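Local coordinates for protein phthiocerol synthesis polyketide synthase type I PpsC (Mycobacterium tuberculosis, PDB 7AHB) that takes part in phthiocerol synthesis as a type I polyketide synthase, its acyltransferase domain probably selecting the extender unit and loading it onto the acyl carrier protein, at residues V146-R158 with L255-I267. Residues are numbered along the deposited sequence; the frame is centred on the assembly and turned at random.
Sequences VVAGALTPAQGLR and LADLTPQPPTIPI. With NA (sodium ion), chain O.
Gln-155 reaches across to the loop 255-267 and holds it with both halves of its side chain. Its CG lies 3.7 Å from Leu-258 CD1, the two side chains crossing at a slant, while the amide beyond donates from NE2 to Thr-259 O at 3.0 Å. The acceptor lies close to the amide plane, but the donor sits well above the carbonyl plane of Thr-259 and so off its lone pairs. That carbonyl oxygen also binds a sodium ion, and a water links Gln-155 NE2 to Thr-259 N. The amide is fixed from its other end, where OE1 accepts from Thr-152 N; with Gln-155 N bonded to Thr-152 OG1, this makes a capping box at the start of helix 153-167. Beyond CG the glutamine chain is extended (chi2 176°), which carries the amide out to the loop. Leu-151 meets Leu-258 at about a right angle, and Leu-151 CD2 rests 3.9 Å from Pro-260 CB. Arg-158 and Leu-255 run past each other in opposite directions, the aliphatic CG of the arginine against Leu-255 CD2; Arg-158 NH2 bonds to Glu-254 O. At the other end, Ala-148 O takes two backbone donors, Thr-264 N at 2.8 Å, nearly in line with the carbonyl, and Ile-265 N at 3.3 Å. Ala-148 CB fits among the CB atoms of Pro-263, Ile-265 and Ile-267. Gly-149 closes helix 141-147 in a Schellman motif, and Gln-261 N bonds to Ala-150 O at 3.0 Å. The loop thus lies along the turn between helices 141-147 and 153-167 on its way from helix 248-254 to edge strand 267-269, which pairs with strand 133-136; helices 72-89 and 106-126 also pack against segment 146-158.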
# COMPACT_ATOMS: atom_id res chain seq x y z
N VAL A 146 -1.18 11.36 2.28
CA VAL A 146 -1.19 11.99 3.60
C VAL A 146 0.22 12.34 4.02
O VAL A 146 0.53 13.49 4.38
CB VAL A 146 -1.87 11.07 4.64
CG1 VAL A 146 -1.69 11.63 6.04
CG2 VAL A 146 -3.34 10.91 4.33
N VAL A 147 1.13 11.37 3.93
CA VAL A 147 2.50 11.59 4.40
C VAL A 147 3.21 12.63 3.54
O VAL A 147 4.03 13.42 4.05
CB VAL A 147 3.23 10.24 4.42
CG1 VAL A 147 4.71 10.41 4.75
CG2 VAL A 147 2.58 9.30 5.44
N ALA A 148 2.91 12.69 2.25
CA ALA A 148 3.50 13.70 1.38
C ALA A 148 2.89 15.08 1.58
O ALA A 148 3.38 16.04 0.99
CB ALA A 148 3.35 13.29 -0.08
N GLY A 149 1.84 15.22 2.39
CA GLY A 149 1.23 16.50 2.66
C GLY A 149 0.11 16.91 1.72
O GLY A 149 -0.43 18.00 1.86
N ALA A 150 -0.24 16.07 0.76
CA ALA A 150 -1.34 16.41 -0.13
C ALA A 150 -2.69 16.26 0.57
O ALA A 150 -3.67 16.90 0.16
CB ALA A 150 -1.28 15.52 -1.37
N LEU A 151 -2.77 15.43 1.59
CA LEU A 151 -3.98 15.24 2.38
C LEU A 151 -3.60 15.32 3.85
O LEU A 151 -2.48 14.98 4.23
CB LEU A 151 -4.66 13.87 2.14
CG LEU A 151 -5.26 13.55 0.77
CD1 LEU A 151 -5.77 12.10 0.83
CD2 LEU A 151 -6.34 14.51 0.38
N THR A 152 -4.55 15.73 4.67
CA THR A 152 -4.43 15.62 6.12
C THR A 152 -4.80 14.21 6.54
O THR A 152 -5.43 13.49 5.76
CB THR A 152 -5.35 16.60 6.81
OG1 THR A 152 -6.70 16.20 6.54
CG2 THR A 152 -5.09 18.03 6.32
N PRO A 153 -4.38 13.77 7.74
CA PRO A 153 -4.82 12.44 8.22
C PRO A 153 -6.34 12.30 8.22
O PRO A 153 -6.87 11.23 7.90
CB PRO A 153 -4.23 12.37 9.64
CG PRO A 153 -2.98 13.26 9.53
CD PRO A 153 -3.38 14.39 8.64
N ALA A 154 -7.05 13.36 8.61
CA ALA A 154 -8.51 13.29 8.59
C ALA A 154 -9.03 13.03 7.18
O ALA A 154 -9.95 12.23 6.98
CB ALA A 154 -9.10 14.59 9.14
N GLN A 155 -8.44 13.69 6.19
CA GLN A 155 -8.87 13.50 4.81
C GLN A 155 -8.53 12.09 4.33
O GLN A 155 -9.30 11.50 3.57
CB GLN A 155 -8.21 14.53 3.90
CG GLN A 155 -8.81 15.93 4.01
CD GLN A 155 -8.08 16.95 3.18
OE1 GLN A 155 -6.86 16.89 3.03
NE2 GLN A 155 -8.83 17.92 2.64
N GLY A 156 -7.40 11.55 4.76
CA GLY A 156 -7.06 10.18 4.41
C GLY A 156 -8.07 9.18 4.94
O GLY A 156 -8.44 8.22 4.23
N LEU A 157 -8.51 9.36 6.19
CA LEU A 157 -9.55 8.49 6.72
C LEU A 157 -10.83 8.63 5.91
O LEU A 157 -11.51 7.64 5.60
CB LEU A 157 -9.82 8.80 8.19
CG LEU A 157 -8.66 8.83 9.16
CD1 LEU A 157 -9.17 8.86 10.61
CD2 LEU A 157 -7.72 7.71 8.95
N ARG A 158 -11.19 9.87 5.56
CA ARG A 158 -12.41 10.13 4.82
C ARG A 158 -12.41 9.39 3.49
O ARG A 158 -13.37 8.69 3.16
CB ARG A 158 -12.58 11.64 4.61
CG ARG A 158 -13.71 12.02 3.67
CD ARG A 158 -15.02 11.57 4.17
NE ARG A 158 -16.14 11.96 3.31
CZ ARG A 158 -17.39 11.53 3.46
NH1 ARG A 158 -17.69 10.72 4.45
NH2 ARG A 158 -18.35 11.92 2.62
N LEU A 255 -17.01 12.46 -2.21
CA LEU A 255 -15.77 13.18 -1.94
C LEU A 255 -15.73 14.53 -2.65
O LEU A 255 -14.66 15.13 -2.78
CB LEU A 255 -14.57 12.33 -2.34
CG LEU A 255 -14.46 11.02 -1.58
CD1 LEU A 255 -13.45 10.07 -2.22
CD2 LEU A 255 -14.08 11.28 -0.14
N ALA A 256 -16.89 15.03 -3.10
CA ALA A 256 -16.93 16.29 -3.84
C ALA A 256 -16.26 17.41 -3.07
O ALA A 256 -15.59 18.27 -3.66
CB ALA A 256 -18.38 16.67 -4.14
N ASP A 257 -16.41 17.42 -1.75
CA ASP A 257 -15.91 18.50 -0.90
C ASP A 257 -14.47 18.31 -0.49
O ASP A 257 -13.92 19.17 0.19
CB ASP A 257 -16.77 18.62 0.36
CG ASP A 257 -18.18 19.08 0.05
OD1 ASP A 257 -18.39 19.73 -0.99
OD2 ASP A 257 -19.07 18.78 0.87
N LEU A 258 -13.84 17.21 -0.91
CA LEU A 258 -12.44 16.97 -0.59
C LEU A 258 -11.57 18.03 -1.28
O LEU A 258 -11.57 18.16 -2.51
CB LEU A 258 -12.01 15.58 -1.03
CG LEU A 258 -10.60 15.15 -0.63
CD1 LEU A 258 -10.48 14.96 0.87
CD2 LEU A 258 -10.20 13.88 -1.36
N THR A 259 -10.80 18.77 -0.49
CA THR A 259 -9.94 19.84 -0.99
C THR A 259 -8.50 19.53 -0.60
O THR A 259 -8.06 19.86 0.52
CB THR A 259 -10.40 21.19 -0.44
OG1 THR A 259 -11.78 21.38 -0.77
CG2 THR A 259 -9.58 22.33 -1.05
N PRO A 260 -7.74 18.89 -1.47
CA PRO A 260 -6.35 18.55 -1.15
C PRO A 260 -5.45 19.77 -1.33
O PRO A 260 -5.92 20.85 -1.69
CB PRO A 260 -6.03 17.47 -2.18
CG PRO A 260 -6.80 17.90 -3.37
CD PRO A 260 -8.10 18.52 -2.85
N GLN A 261 -4.16 19.57 -1.10
CA GLN A 261 -3.12 20.58 -1.27
C GLN A 261 -2.00 19.97 -2.10
O GLN A 261 -1.88 18.74 -2.18
CB GLN A 261 -2.58 21.06 0.09
CG GLN A 261 -3.58 21.87 0.89
CD GLN A 261 -4.02 23.11 0.16
OE1 GLN A 261 -3.24 23.72 -0.57
NE2 GLN A 261 -5.26 23.52 0.35
N PRO A 262 -1.17 20.79 -2.73
CA PRO A 262 0.00 20.25 -3.40
C PRO A 262 0.89 19.52 -2.41
O PRO A 262 1.08 20.01 -1.28
CB PRO A 262 0.71 21.49 -3.97
CG PRO A 262 -0.30 22.57 -3.97
CD PRO A 262 -1.32 22.24 -2.89
N PRO A 263 1.49 18.40 -2.80
CA PRO A 263 2.41 17.71 -1.89
C PRO A 263 3.66 18.53 -1.60
O PRO A 263 4.12 19.35 -2.41
CB PRO A 263 2.74 16.41 -2.63
CG PRO A 263 2.46 16.71 -4.08
CD PRO A 263 1.37 17.72 -4.12
N THR A 264 4.22 18.28 -0.42
CA THR A 264 5.49 18.88 -0.04
C THR A 264 6.65 17.90 -0.14
O THR A 264 7.81 18.34 -0.20
CB THR A 264 5.43 19.45 1.39
OG1 THR A 264 5.13 18.41 2.33
CG2 THR A 264 4.36 20.50 1.50
N ILE A 265 6.37 16.60 -0.16
CA ILE A 265 7.35 15.54 -0.41
C ILE A 265 7.04 15.01 -1.81
O ILE A 265 5.85 14.81 -2.12
CB ILE A 265 7.23 14.40 0.62
CG1 ILE A 265 7.36 14.91 2.03
CG2 ILE A 265 8.31 13.34 0.38
CD1 ILE A 265 7.70 13.85 3.07
N PRO A 266 8.02 14.75 -2.68
CA PRO A 266 7.73 14.09 -3.96
C PRO A 266 6.90 12.84 -3.70
O PRO A 266 7.23 12.01 -2.86
CB PRO A 266 9.12 13.74 -4.51
CG PRO A 266 9.97 14.88 -3.99
CD PRO A 266 9.45 15.08 -2.55
N ILE A 267 5.80 12.71 -4.43
CA ILE A 267 5.00 11.49 -4.42
C ILE A 267 4.96 10.97 -5.86
O ILE A 267 4.52 11.68 -6.77
CB ILE A 267 3.59 11.71 -3.85
CG1 ILE A 267 2.69 10.53 -4.21
CG2 ILE A 267 3.00 13.03 -4.33
CD1 ILE A 267 1.45 10.44 -3.32
NA NA O . -7.03 22.09 1.87
O HOH W 1 1.27 20.13 1.39
O HOH W 2 -11.37 18.52 2.41